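Local structure of particle-associated glycoside hydrolase (6C72) at residues Y276-T281 / T311-T316; A272-C277 / F300-N305; G226-A231 / C254-F259; G344-K349 / N367-C372. The protein probably degrades the capsular polysaccharide of Acinetobacter baumannii as a three-chain tailspike depolymerase when the phage enters its host. One frame throughout, in Å; residues are numbered along the deposited sequence.

Contact 1 (Y276-T281 / T311-T316); sequences YCHDVT and TVYNVT. With ZN (zinc ion), chain H.
The imidazole of His278 and the phenol of Tyr313 run alongside each other in the same direction, the rings parallel to within 2° but offset so that little of one covers the other. What sits over the centre of the phenol is His278 CB, 3.5 Å from the Tyr313 ring centroid, a CH-pi contact, while Tyr313 OH covers the rim of one imidazole face. Both side chains take the crowded position between backbone N and carbonyl carbon (chi1 67° for His278), which keeps them flank to flank. Parallel strands paired residue by residue mark successive coils of a parallel beta-helix; the first chain turns a corner at Asp279, which like its partner Asn314 has left-handed backbone angles. Here Asn314 ND2 gives Asp279 OD1 a straight bond of 3.0 Å, reaching it from above the carboxylate plane; the amide and carboxylate planes stand 74° apart. Asp279 OD1 also receives His278 ND1 at 2.7 Å on its anti lone pair, within the ring plane. This grip fixes the imidazole's rotation and turns His278 NE2 to the zinc ion, 2.0 Å away, whose other ligands are four waters. Asn314 OD1 is taken by Asn347, and Asp279 OD2 by Asn352 of the second subunit.

Contact 2 (A272-C277 / F300-N305); sequences AALVYC and FDIEPN
Ala272 meets Phe300 with its methyl group, Ala272 CB lying 4.2 Å from Phe300 CD1, and a residue this small suits a place beside so broad an aromatic. Its carbonyl oxygen accepts the first backbone bond, Asp301 N to Ala272 O at 3.2 Å. Ala273 turns its methyl to the opposite face of the sheet, the one that carries the side chain of Asp301, and presses Ala273 CB against Asp301 O at 3.6 Å. Leu274 returns to the side of Phe300 and Ile302. There its branch point, Leu274 CG, approaches Phe300 CZ at 4.2 Å, and Leu274 CB approaches Ile302 CG1 at the same distance. Phe300 reaches it because its ring swings anti to the backbone N (chi1 174°). The leucine backbone is held at both ends, Leu274 N bonding to Asp301 O at 3.0 Å and Leu274 O accepting from Glu303 N at 3.0 Å. Val275 closes the pairing: Val275 CG1 comes up tightly to the amide of Asn305, 3.2 Å from Asn305 ND2, the two side chains crossing at a slant. That amide nitrogen finds its polar partner in Asp310. The ring of Pro304, which has no backbone N-H to offer, rests CB and CG near Val275 O. Beyond Val275 the first chain turns a corner at Tyr276. Leu274 and Ile302 also reach Val312 of strand 312-318, and Phe300 stands edge-to-face to Phe287. Parallel strands in register, as 272-274 and 300-302 are, with aliphatic and aromatic residues stacked on the inward face, are the hallmark of the hydrophobic core of a parallel beta-helix.

Contact 3 (G226-A231 / C254-F259); sequences GDSFTA and CSNHYF
His257 is brought against Phe229 by two torsions: chi1 of -57° places the imidazole beside its own backbone N, and chi2 near -50° then turns ND1 to the neighbouring chain. His257 ND1 accepts from Phe229 N at 3.1 Å, with the donor only 2° out of the ring plane, while Ser255 O lies over one face of the ring. Asp227 extends its carboxylate away from the backbone N, and Asp227 OD1 receives Ser255 OG at 2.8 Å nearly along the C-O direction, with Ser255 N adding a weak bond. Between these two sites Ser228 N donates to Ser255 O at 2.8 Å, and Asn256 ND2 reaches Ser228 OG at 3.1 Å. Both Ser228 and Asn256 have left-handed backbone angles, which asparagine tolerates well, at a corner of the parallel beta-helix. Past the corner the strands pair regularly, Tyr258 N bonding to Phe229 O and Ala231 N to Tyr258 O. The small Ala231 lets Phe259 close in, Ala231 CB to Phe259 CD2 being 3.6 Å. Across the subunit interface Ser228 OG bonds to Asn261 and Asn256 ND2 to Glu260, both of the second subunit. Because ND1 of this buried imidazole acts as an acceptor, it should carry no proton, which is consistent with a neutral ring protonated on NE2.

Contact 4 (G344-K349 / N367-C372); sequences GSPNVK and NGWKDC. With ZN (zinc ion), chain N.
The indole of Trp369 meets Pro346 at the corner formed by CD1 and NE1, the two side chains crossing at about a right angle, with Pro346 CG 3.5 Å from Trp369 NE1. One face of the indole carries Cys372 CB from its own chain. At the edge, in plane, lies a water that accepts from Trp369 NE1 at 2.8 Å. This water also accepts from Val348 N and donates to Asp371 O at 2.7 Å, so it joins two backbones that do not bond to each other directly here. Serine suits position 345, just before the proline, because its hydroxyl is small and works both ways. Ser345 OG donates to Lys370 O at 2.8 Å, standing 45° out of the carbonyl plane, and accepts from Asn347 N at 3.0 Å, which makes an ST turn; a further water donates to it. Lys370 lays CE against Gly344, Lys370 CE being 3.7 Å from Gly344 C, after a bend in its chain (chi3 66°), and gives NZ to Gly425 O of the second subunit and to Thr343 O. Asp371, left-handed at its backbone, directs Asp371 OD2 to a zinc ion 2.4 Å away, whose other five ligands are waters. Outside the pair, Pro346, Val348 and Trp369 all pack on Val336 of strand 333-336, and the indole also touches Ile361 of strand 360-363. The two loops lead into strands 348-351 and 372-375, neighbours in the parallel beta-helix, with strand 312-318 flanking the former and 396-399 the latter.

All four contacts join neighbouring coils of one parallel beta-helix. Contacts 1 and 2, centres about 9 Å apart, share Tyr276 and Cys277 at a corner and meet in the core, Val315 CG2 lying 3.8 Å from Leu274 CD1. Contact 3 adjoins contact 1 through Thr281 N and His257 O, 2.9 Å apart. On the other side, contact 4 joins contact 1 through Asn314 N and Pro346 O at 2.8 Å. Contacts 3 and 4 do not touch, their centres being about 21 Å apart. Zinc is bound at His278 in contact 1 and at Asp371 in contact 4. Contacts 1, 3 and 4 also face the second subunit.

Contact 1 (Y276-T281 / T311-T316)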
loop_
_atom_site.group_PDB
_atom_site.type_symbol
_atom_site.label_atom_id
_atom_site.label_comp_id
_atom_site.label_asym_id
_atom_site.label_seq_id
_atom_site.Cartn_x
_atom_site.Cartn_y
_atom_site.Cartn_z
ATOM N N TYR A 276 15.994 -10.357 13.792
ATOM C CA TYR A 276 16.088 -11.368 12.736
ATOM C C TYR A 276 14.659 -11.826 12.444
ATOM O O TYR A 276 14.120 -12.662 13.174
ATOM C CB TYR A 276 16.981 -12.518 13.177
ATOM C CG TYR A 276 17.331 -13.591 12.147
ATOM C CD1 TYR A 276 16.847 -13.555 10.843
ATOM C CD2 TYR A 276 18.149 -14.659 12.514
ATOM C CE1 TYR A 276 17.173 -14.550 9.940
ATOM C CE2 TYR A 276 18.478 -15.661 11.628
ATOM C CZ TYR A 276 17.995 -15.612 10.344
ATOM O OH TYR A 276 18.348 -16.624 9.468
ATOM N N CYS A 277 14.051 -11.258 11.399
ATOM C CA CYS A 277 12.648 -11.505 11.081
ATOM C C CYS A 277 12.314 -10.764 9.796
ATOM O O CYS A 277 13.055 -9.883 9.355
ATOM C CB CYS A 277 11.715 -11.055 12.209
ATOM S SG CYS A 277 11.939 -9.312 12.723
ATOM N N HIS A 278 11.181 -11.124 9.200
ATOM C CA HIS A 278 10.687 -10.351 8.071
ATOM C C HIS A 278 9.164 -10.354 8.078
ATOM O O HIS A 278 8.524 -11.157 8.762
ATOM C CB HIS A 278 11.264 -10.838 6.716
ATOM C CG HIS A 278 10.819 -12.207 6.293
ATOM N ND1 HIS A 278 9.747 -12.415 5.451
ATOM C CD2 HIS A 278 11.332 -13.434 6.550
ATOM C CE1 HIS A 278 9.600 -13.708 5.232
ATOM N NE2 HIS A 278 10.551 -14.348 5.884
ATOM N N ASP A 279 8.601 -9.388 7.347
ATOM C CA ASP A 279 7.159 -9.199 7.176
ATOM C C ASP A 279 6.464 -9.014 8.529
ATOM O O ASP A 279 5.681 -9.839 8.990
ATOM C CB ASP A 279 6.557 -10.345 6.362
ATOM C CG ASP A 279 6.847 -10.206 4.869
ATOM O OD1 ASP A 279 7.904 -10.682 4.380
ATOM O OD2 ASP A 279 6.010 -9.589 4.182
ATOM N N VAL A 280 6.763 -7.871 9.140
ATOM C CA VAL A 280 6.210 -7.484 10.427
ATOM C C VAL A 280 5.417 -6.196 10.264
ATOM O O VAL A 280 5.863 -5.262 9.587
ATOM C CB VAL A 280 7.331 -7.300 11.469
ATOM C CG1 VAL A 280 6.742 -6.965 12.854
ATOM C CG2 VAL A 280 8.218 -8.530 11.496
ATOM N N THR A 281 4.242 -6.137 10.883
ATOM C CA THR A 281 3.408 -4.950 10.791
ATOM C C THR A 281 3.008 -4.475 12.181
ATOM O O THR A 281 2.517 -5.259 12.998
ATOM C CB THR A 281 2.162 -5.210 9.937
ATOM O OG1 THR A 281 2.566 -5.506 8.597
ATOM C CG2 THR A 281 1.259 -3.987 9.920
ATOM N N THR A 311 18.952 -10.869 9.899
ATOM C CA THR A 311 18.512 -9.954 8.864
ATOM C C THR A 311 17.075 -9.554 9.165
ATOM O O THR A 311 16.308 -10.348 9.722
ATOM C CB THR A 311 18.643 -10.577 7.460
ATOM O OG1 THR A 311 18.329 -9.582 6.476
ATOM C CG2 THR A 311 17.707 -11.761 7.283
ATOM N N VAL A 312 16.734 -8.300 8.848
ATOM C CA VAL A 312 15.387 -7.774 9.047
ATOM C C VAL A 312 14.958 -7.033 7.798
ATOM O O VAL A 312 15.700 -6.191 7.289
ATOM C CB VAL A 312 15.282 -6.841 10.265
ATOM C CG1 VAL A 312 13.871 -6.275 10.333
ATOM C CG2 VAL A 312 15.594 -7.611 11.529
ATOM N N TYR A 313 13.765 -7.344 7.305
ATOM C CA TYR A 313 13.265 -6.670 6.121
ATOM C C TYR A 313 11.753 -6.833 6.078
ATOM O O TYR A 313 11.191 -7.679 6.770
ATOM C CB TYR A 313 13.938 -7.203 4.842
ATOM C CG TYR A 313 13.901 -8.703 4.664
ATOM C CD1 TYR A 313 14.816 -9.526 5.315
ATOM C CD2 TYR A 313 12.952 -9.300 3.834
ATOM C CE1 TYR A 313 14.784 -10.891 5.158
ATOM C CE2 TYR A 313 12.917 -10.674 3.669
ATOM C CZ TYR A 313 13.836 -11.465 4.337
ATOM O OH TYR A 313 13.806 -12.841 4.187
ATOM N N ASN A 314 11.100 -5.993 5.268
ATOM C CA ASN A 314 9.643 -5.999 5.097
ATOM C C ASN A 314 8.943 -5.683 6.424
ATOM O O ASN A 314 8.295 -6.522 7.038
ATOM C CB ASN A 314 9.159 -7.345 4.520
ATOM C CG ASN A 314 9.882 -7.738 3.209
ATOM O OD1 ASN A 314 10.520 -6.903 2.562
ATOM N ND2 ASN A 314 9.734 -8.997 2.794
ATOM N N VAL A 315 9.084 -4.430 6.852
ATOM C CA VAL A 315 8.487 -3.950 8.089
ATOM C C VAL A 315 7.628 -2.739 7.771
ATOM O O VAL A 315 8.079 -1.818 7.079
ATOM C CB VAL A 315 9.550 -3.592 9.142
ATOM C CG1 VAL A 315 8.882 -3.133 10.441
ATOM C CG2 VAL A 315 10.483 -4.790 9.382
ATOM N N THR A 316 6.395 -2.740 8.264
ATOM C CA THR A 316 5.483 -1.636 8.020
ATOM C C THR A 316 4.960 -1.115 9.347
ATOM O O THR A 316 4.369 -1.869 10.130
ATOM C CB THR A 316 4.336 -2.063 7.103
ATOM O OG1 THR A 316 4.879 -2.600 5.892
ATOM C CG2 THR A 316 3.458 -0.880 6.748
HETATM ZN ZN ZN H . 10.774 -16.379 5.963
HETATM O O HOH W 1 5.356 -5.169 6.672
HETATM O O HOH W 2 12.329 -16.592 7.347
HETATM O O HOH W 3 11.670 -16.592 3.895
HETATM O O HOH W 4 11.368 -18.588 5.702
HETATM O O HOH W 5 8.638 -17.164 5.789
#

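Contact 2 (A272-C277 / F300-N305)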
loop_
_atom_site.group_PDB
_atom_site.type_symbol
_atom_site.label_atom_id
_atom_site.label_comp_id
_atom_site.label_asym_id
_atom_site.label_seq_id
_atom_site.Cartn_x
_atom_site.Cartn_y
_atom_site.Cartn_z
ATOM N N ALA A 272 11.499 -1.720 21.933
ATOM C CA ALA A 272 11.282 -2.913 21.131
ATOM C C ALA A 272 12.437 -3.052 20.145
ATOM O O ALA A 272 13.039 -2.054 19.740
ATOM C CB ALA A 272 9.947 -2.851 20.379
ATOM N N ALA A 273 12.727 -4.291 19.744
ATOM C CA ALA A 273 13.822 -4.524 18.814
ATOM C C ALA A 273 13.446 -5.624 17.838
ATOM O O ALA A 273 12.888 -6.653 18.235
ATOM C CB ALA A 273 15.121 -4.892 19.542
ATOM N N LEU A 274 13.728 -5.380 16.561
ATOM C CA LEU A 274 13.652 -6.388 15.516
ATOM C C LEU A 274 15.081 -6.743 15.148
ATOM O O LEU A 274 15.845 -5.871 14.719
ATOM C CB LEU A 274 12.890 -5.880 14.290
ATOM C CG LEU A 274 11.505 -5.263 14.517
ATOM C CD1 LEU A 274 10.793 -5.091 13.186
ATOM C CD2 LEU A 274 10.685 -6.128 15.448
ATOM N N VAL A 275 15.436 -8.021 15.288
ATOM C CA VAL A 275 16.809 -8.474 15.135
ATOM C C VAL A 275 16.965 -9.461 13.983
ATOM O O VAL A 275 17.947 -9.394 13.233
ATOM C CB VAL A 275 17.316 -9.091 16.452
ATOM C CG1 VAL A 275 18.722 -9.604 16.310
ATOM C CG2 VAL A 275 17.213 -8.062 17.574
ATOM N N TYR A 276 15.994 -10.357 13.792
ATOM C CA TYR A 276 16.088 -11.368 12.736
ATOM C C TYR A 276 14.659 -11.826 12.444
ATOM O O TYR A 276 14.120 -12.662 13.174
ATOM C CB TYR A 276 16.981 -12.518 13.177
ATOM C CG TYR A 276 17.331 -13.591 12.147
ATOM C CD1 TYR A 276 16.847 -13.555 10.843
ATOM C CD2 TYR A 276 18.149 -14.659 12.514
ATOM C CE1 TYR A 276 17.173 -14.550 9.940
ATOM C CE2 TYR A 276 18.478 -15.661 11.628
ATOM C CZ TYR A 276 17.995 -15.612 10.344
ATOM O OH TYR A 276 18.348 -16.624 9.468
ATOM N N CYS A 277 14.051 -11.258 11.399
ATOM C CA CYS A 277 12.648 -11.505 11.081
ATOM C C CYS A 277 12.314 -10.764 9.796
ATOM O O CYS A 277 13.055 -9.883 9.355
ATOM C CB CYS A 277 11.715 -11.055 12.209
ATOM S SG CYS A 277 11.939 -9.312 12.723
ATOM N N PHE A 300 13.557 2.734 19.306
ATOM C CA PHE A 300 13.075 1.585 18.553
ATOM C C PHE A 300 14.217 1.132 17.656
ATOM O O PHE A 300 14.814 1.954 16.958
ATOM C CB PHE A 300 11.830 1.944 17.735
ATOM C CG PHE A 300 11.364 0.850 16.828
ATOM C CD1 PHE A 300 10.486 -0.114 17.273
ATOM C CD2 PHE A 300 11.816 0.777 15.522
ATOM C CE1 PHE A 300 10.072 -1.123 16.435
ATOM C CE2 PHE A 300 11.405 -0.235 14.681
ATOM C CZ PHE A 300 10.531 -1.175 15.137
ATOM N N ASP A 301 14.563 -0.151 17.706
ATOM C CA ASP A 301 15.838 -0.598 17.144
ATOM C C ASP A 301 15.617 -1.764 16.185
ATOM O O ASP A 301 15.311 -2.877 16.616
ATOM C CB ASP A 301 16.800 -0.989 18.269
ATOM C CG ASP A 301 18.257 -1.021 17.823
ATOM O OD1 ASP A 301 18.574 -0.532 16.717
ATOM O OD2 ASP A 301 19.099 -1.528 18.593
ATOM N N ILE A 302 15.798 -1.516 14.888
ATOM C CA ILE A 302 15.959 -2.593 13.915
ATOM C C ILE A 302 17.461 -2.801 13.766
ATOM O O ILE A 302 18.126 -2.055 13.047
ATOM C CB ILE A 302 15.310 -2.268 12.573
ATOM C CG1 ILE A 302 13.807 -2.076 12.732
ATOM C CG2 ILE A 302 15.615 -3.363 11.572
ATOM C CD1 ILE A 302 13.113 -1.686 11.443
ATOM N N GLU A 303 18.006 -3.795 14.463
ATOM C CA GLU A 303 19.455 -3.995 14.485
ATOM C C GLU A 303 19.819 -5.473 14.481
ATOM O O GLU A 303 19.983 -6.096 15.538
ATOM C CB GLU A 303 20.086 -3.294 15.685
ATOM C CG GLU A 303 21.587 -3.354 15.679
ATOM C CD GLU A 303 22.229 -2.455 16.722
ATOM O OE1 GLU A 303 21.556 -2.062 17.704
ATOM O OE2 GLU A 303 23.428 -2.140 16.572
ATOM N N PRO A 304 20.003 -6.059 13.299
ATOM C CA PRO A 304 20.659 -7.374 13.218
ATOM C C PRO A 304 22.032 -7.336 13.875
ATOM O O PRO A 304 22.776 -6.358 13.747
ATOM C CB PRO A 304 20.771 -7.620 11.708
ATOM C CG PRO A 304 19.643 -6.825 11.118
ATOM C CD PRO A 304 19.504 -5.595 11.990
ATOM N N ASN A 305 22.366 -8.411 14.587
ATOM C CA ASN A 305 23.648 -8.457 15.264
ATOM C C ASN A 305 24.781 -8.525 14.243
ATOM O O ASN A 305 24.696 -9.288 13.274
ATOM C CB ASN A 305 23.711 -9.660 16.199
ATOM C CG ASN A 305 22.822 -9.498 17.415
ATOM O OD1 ASN A 305 23.164 -8.780 18.358
ATOM N ND2 ASN A 305 21.676 -10.166 17.405
#

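Contact 3 (G226-A231 / C254-F259)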
loop_
_atom_site.group_PDB
_atom_site.type_symbol
_atom_site.label_atom_id
_atom_site.label_comp_id
_atom_site.label_asym_id
_atom_site.label_seq_id
_atom_site.Cartn_x
_atom_site.Cartn_y
_atom_site.Cartn_z
ATOM N N GLY A 226 9.587 -17.874 16.923
ATOM C CA GLY A 226 8.686 -18.593 16.050
ATOM C C GLY A 226 8.065 -17.706 14.987
ATOM O O GLY A 226 8.554 -16.620 14.669
ATOM N N ASP A 227 6.946 -18.182 14.454
ATOM C CA ASP A 227 6.364 -17.687 13.217
ATOM C C ASP A 227 4.895 -17.339 13.423
ATOM O O ASP A 227 4.196 -17.992 14.198
ATOM C CB ASP A 227 6.503 -18.752 12.118
ATOM C CG ASP A 227 6.129 -18.242 10.762
ATOM O OD1 ASP A 227 6.849 -17.369 10.210
ATOM O OD2 ASP A 227 5.077 -18.707 10.257
ATOM N N SER A 228 4.436 -16.302 12.719
ATOM C CA SER A 228 3.028 -15.875 12.707
ATOM C C SER A 228 2.483 -15.640 14.119
ATOM O O SER A 228 1.465 -16.196 14.529
ATOM C CB SER A 228 2.146 -16.870 11.952
ATOM O OG SER A 228 2.513 -16.937 10.587
ATOM N N PHE A 229 3.172 -14.779 14.851
ATOM C CA PHE A 229 2.724 -14.335 16.158
ATOM C C PHE A 229 1.800 -13.128 15.999
ATOM O O PHE A 229 1.923 -12.356 15.038
ATOM C CB PHE A 229 3.925 -13.963 17.021
ATOM C CG PHE A 229 3.583 -13.676 18.449
ATOM C CD1 PHE A 229 3.477 -14.708 19.376
ATOM C CD2 PHE A 229 3.341 -12.365 18.858
ATOM C CE1 PHE A 229 3.161 -14.434 20.705
ATOM C CE2 PHE A 229 3.020 -12.080 20.170
ATOM C CZ PHE A 229 2.934 -13.114 21.104
ATOM N N THR A 230 0.857 -12.985 16.933
ATOM C CA THR A 230 -0.117 -11.896 16.899
ATOM C C THR A 230 -0.339 -11.327 18.297
ATOM O O THR A 230 -0.584 -12.083 19.243
ATOM C CB THR A 230 -1.451 -12.390 16.321
ATOM O OG1 THR A 230 -1.236 -12.926 14.999
ATOM C CG2 THR A 230 -2.469 -11.267 16.283
ATOM N N ALA A 231 -0.299 -9.997 18.425
ATOM C CA ALA A 231 -0.562 -9.337 19.699
ATOM C C ALA A 231 -1.503 -8.160 19.492
ATOM O O ALA A 231 -1.340 -7.382 18.542
ATOM C CB ALA A 231 0.729 -8.854 20.374
ATOM N N CYS A 254 10.615 -16.877 10.838
ATOM C CA CYS A 254 10.272 -15.900 11.873
ATOM C C CYS A 254 9.622 -14.718 11.139
ATOM O O CYS A 254 10.275 -13.714 10.837
ATOM C CB CYS A 254 11.495 -15.483 12.668
ATOM S SG CYS A 254 11.119 -14.415 14.083
ATOM N N SER A 255 8.338 -14.847 10.817
ATOM C CA SER A 255 7.730 -13.903 9.895
ATOM C C SER A 255 6.234 -13.801 10.143
ATOM O O SER A 255 5.650 -14.571 10.909
ATOM C CB SER A 255 7.991 -14.314 8.441
ATOM O OG SER A 255 7.279 -15.500 8.124
ATOM N N ASN A 256 5.614 -12.866 9.424
ATOM C CA ASN A 256 4.168 -12.672 9.459
ATOM C C ASN A 256 3.697 -12.282 10.860
ATOM O O ASN A 256 2.706 -12.803 11.374
ATOM C CB ASN A 256 3.447 -13.927 8.948
ATOM C CG ASN A 256 1.972 -13.703 8.717
ATOM O OD1 ASN A 256 1.556 -12.600 8.363
ATOM N ND2 ASN A 256 1.169 -14.740 8.925
ATOM N N HIS A 257 4.427 -11.382 11.509
ATOM C CA HIS A 257 4.070 -10.961 12.852
ATOM C C HIS A 257 3.247 -9.686 12.797
ATOM O O HIS A 257 3.590 -8.742 12.083
ATOM C CB HIS A 257 5.316 -10.758 13.709
ATOM C CG HIS A 257 6.183 -11.972 13.788
ATOM N ND1 HIS A 257 5.684 -13.218 14.100
ATOM C CD2 HIS A 257 7.519 -12.130 13.630
ATOM C CE1 HIS A 257 6.673 -14.095 14.124
ATOM N NE2 HIS A 257 7.796 -13.459 13.843
ATOM N N TYR A 258 2.192 -9.641 13.594
ATOM C CA TYR A 258 1.234 -8.557 13.532
ATOM C C TYR A 258 0.964 -8.021 14.930
ATOM O O TYR A 258 0.690 -8.793 15.852
ATOM C CB TYR A 258 -0.057 -9.034 12.876
ATOM C CG TYR A 258 -1.037 -7.926 12.674
ATOM C CD1 TYR A 258 -0.900 -7.038 11.626
ATOM C CD2 TYR A 258 -2.095 -7.751 13.556
ATOM C CE1 TYR A 258 -1.802 -6.008 11.446
ATOM C CE2 TYR A 258 -2.996 -6.737 13.385
ATOM C CZ TYR A 258 -2.839 -5.860 12.334
ATOM O OH TYR A 258 -3.739 -4.838 12.171
ATOM N N PHE A 259 1.034 -6.703 15.075
ATOM C CA PHE A 259 0.796 -6.020 16.340
ATOM C C PHE A 259 -0.153 -4.856 16.103
ATOM O O PHE A 259 0.063 -4.049 15.192
ATOM C CB PHE A 259 2.107 -5.511 16.957
ATOM C CG PHE A 259 3.151 -6.581 17.112
ATOM C CD1 PHE A 259 3.997 -6.906 16.050
ATOM C CD2 PHE A 259 3.281 -7.266 18.310
ATOM C CE1 PHE A 259 4.962 -7.896 16.179
ATOM C CE2 PHE A 259 4.248 -8.263 18.457
ATOM C CZ PHE A 259 5.097 -8.583 17.377
HETATM O O HOH W 6 0.149 -13.009 12.718
#

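Contact 4 (G344-K349 / N367-C372)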
loop_
_atom_site.group_PDB
_atom_site.type_symbol
_atom_site.label_atom_id
_atom_site.label_comp_id
_atom_site.label_asym_id
_atom_site.label_seq_id
_atom_site.Cartn_x
_atom_site.Cartn_y
_atom_site.Cartn_z
ATOM N N GLY A 344 18.606 -6.344 -0.666
ATOM C CA GLY A 344 19.432 -5.182 -0.434
ATOM C C GLY A 344 18.696 -3.975 0.102
ATOM O O GLY A 344 19.345 -2.978 0.443
ATOM N N SER A 345 17.362 -4.034 0.187
ATOM C CA SER A 345 16.564 -3.017 0.836
ATOM C C SER A 345 15.939 -3.596 2.101
ATOM O O SER A 345 15.519 -4.759 2.106
ATOM C CB SER A 345 15.461 -2.496 -0.093
ATOM O OG SER A 345 14.560 -1.647 0.590
ATOM N N PRO A 346 15.931 -2.856 3.211
ATOM C CA PRO A 346 15.182 -3.329 4.382
ATOM C C PRO A 346 13.674 -3.231 4.184
ATOM O O PRO A 346 12.925 -3.847 4.954
ATOM C CB PRO A 346 15.667 -2.403 5.502
ATOM C CG PRO A 346 15.970 -1.105 4.766
ATOM C CD PRO A 346 16.494 -1.508 3.409
ATOM N N ASN A 347 13.217 -2.502 3.159
ATOM C CA ASN A 347 11.798 -2.380 2.835
ATOM C C ASN A 347 10.993 -2.046 4.090
ATOM O O ASN A 347 10.044 -2.740 4.468
ATOM C CB ASN A 347 11.297 -3.651 2.158
ATOM C CG ASN A 347 9.915 -3.494 1.575
ATOM O OD1 ASN A 347 9.457 -2.374 1.291
ATOM N ND2 ASN A 347 9.229 -4.620 1.400
ATOM N N VAL A 348 11.457 -1.001 4.773
ATOM C CA VAL A 348 10.867 -0.477 5.994
ATOM C C VAL A 348 10.084 0.777 5.640
ATOM O O VAL A 348 10.629 1.702 5.034
ATOM C CB VAL A 348 11.960 -0.152 7.018
ATOM C CG1 VAL A 348 11.358 0.536 8.231
ATOM C CG2 VAL A 348 12.729 -1.398 7.378
ATOM N N LYS A 349 8.822 0.826 6.024
ATOM C CA LYS A 349 7.959 1.941 5.666
ATOM C C LYS A 349 7.405 2.585 6.922
ATOM O O LYS A 349 6.876 1.892 7.799
ATOM C CB LYS A 349 6.811 1.484 4.777
ATOM C CG LYS A 349 7.236 0.828 3.487
ATOM C CD LYS A 349 5.990 0.439 2.737
ATOM C CE LYS A 349 6.285 -0.093 1.341
ATOM N NZ LYS A 349 6.481 -1.550 1.393
ATOM N N ASN A 367 25.950 -0.257 4.209
ATOM C CA ASN A 367 26.032 -0.321 2.762
ATOM C C ASN A 367 24.943 0.509 2.091
ATOM O O ASN A 367 24.561 0.217 0.954
ATOM C CB ASN A 367 25.974 -1.778 2.302
ATOM C CG ASN A 367 27.253 -2.551 2.633
ATOM O OD1 ASN A 367 28.358 -2.000 2.586
ATOM N ND2 ASN A 367 27.107 -3.838 2.956
ATOM N N GLY A 368 24.433 1.536 2.778
ATOM C CA GLY A 368 23.412 2.414 2.231
ATOM C C GLY A 368 21.990 1.924 2.432
ATOM O O GLY A 368 21.727 0.722 2.355
ATOM N N TRP A 369 21.056 2.853 2.660
ATOM C CA TRP A 369 19.646 2.535 2.877
ATOM C C TRP A 369 18.911 2.704 1.546
ATOM O O TRP A 369 18.722 3.828 1.073
ATOM C CB TRP A 369 19.066 3.437 3.966
ATOM C CG TRP A 369 17.625 3.157 4.377
ATOM C CD1 TRP A 369 16.737 2.303 3.778
ATOM C CD2 TRP A 369 16.922 3.751 5.478
ATOM N NE1 TRP A 369 15.538 2.327 4.444
ATOM C CE2 TRP A 369 15.626 3.208 5.488
ATOM C CE3 TRP A 369 17.269 4.693 6.459
ATOM C CZ2 TRP A 369 14.669 3.580 6.435
ATOM C CZ3 TRP A 369 16.322 5.060 7.396
ATOM C CH2 TRP A 369 15.039 4.502 7.384
ATOM N N LYS A 370 18.540 1.585 0.929
ATOM C CA LYS A 370 17.850 1.589 -0.354
ATOM C C LYS A 370 16.338 1.593 -0.129
ATOM O O LYS A 370 15.824 0.838 0.703
ATOM C CB LYS A 370 18.275 0.381 -1.207
ATOM C CG LYS A 370 17.561 0.303 -2.577
ATOM C CD LYS A 370 18.171 -0.733 -3.591
ATOM C CE LYS A 370 17.994 -2.193 -3.112
ATOM N NZ LYS A 370 18.421 -3.241 -4.103
ATOM N N ASP A 371 15.641 2.470 -0.857
ATOM C CA ASP A 371 14.181 2.597 -0.845
ATOM C C ASP A 371 13.630 2.882 0.560
ATOM O O ASP A 371 12.735 2.204 1.058
ATOM C CB ASP A 371 13.507 1.356 -1.439
ATOM C CG ASP A 371 12.091 1.650 -1.941
ATOM O OD1 ASP A 371 11.790 2.838 -2.258
ATOM O OD2 ASP A 371 11.255 0.717 -1.949
ATOM N N CYS A 372 14.148 3.942 1.167
ATOM C CA CYS A 372 13.611 4.463 2.421
ATOM C C CYS A 372 12.283 5.194 2.186
ATOM O O CYS A 372 12.201 6.091 1.341
ATOM C CB CYS A 372 14.640 5.402 3.045
ATOM S SG CYS A 372 14.035 6.498 4.319
HETATM ZN ZN ZN N . 9.341 0.941 -3.352
HETATM O O HOH W 7 19.453 -0.884 2.004
HETATM O O HOH W 8 11.900 -1.719 -0.807
HETATM O O HOH W 9 10.079 0.283 1.092
HETATM O O HOH W 10 13.169 1.094 3.511
HETATM O O HOH W 11 9.135 3.099 -3.474
HETATM O O HOH W 12 8.881 0.948 -1.441
HETATM O O HOH W 13 9.407 -0.911 -2.489
HETATM O O HOH W 14 7.422 1.317 -4.043
HETATM O O HOH W 15 9.691 1.026 -5.803
#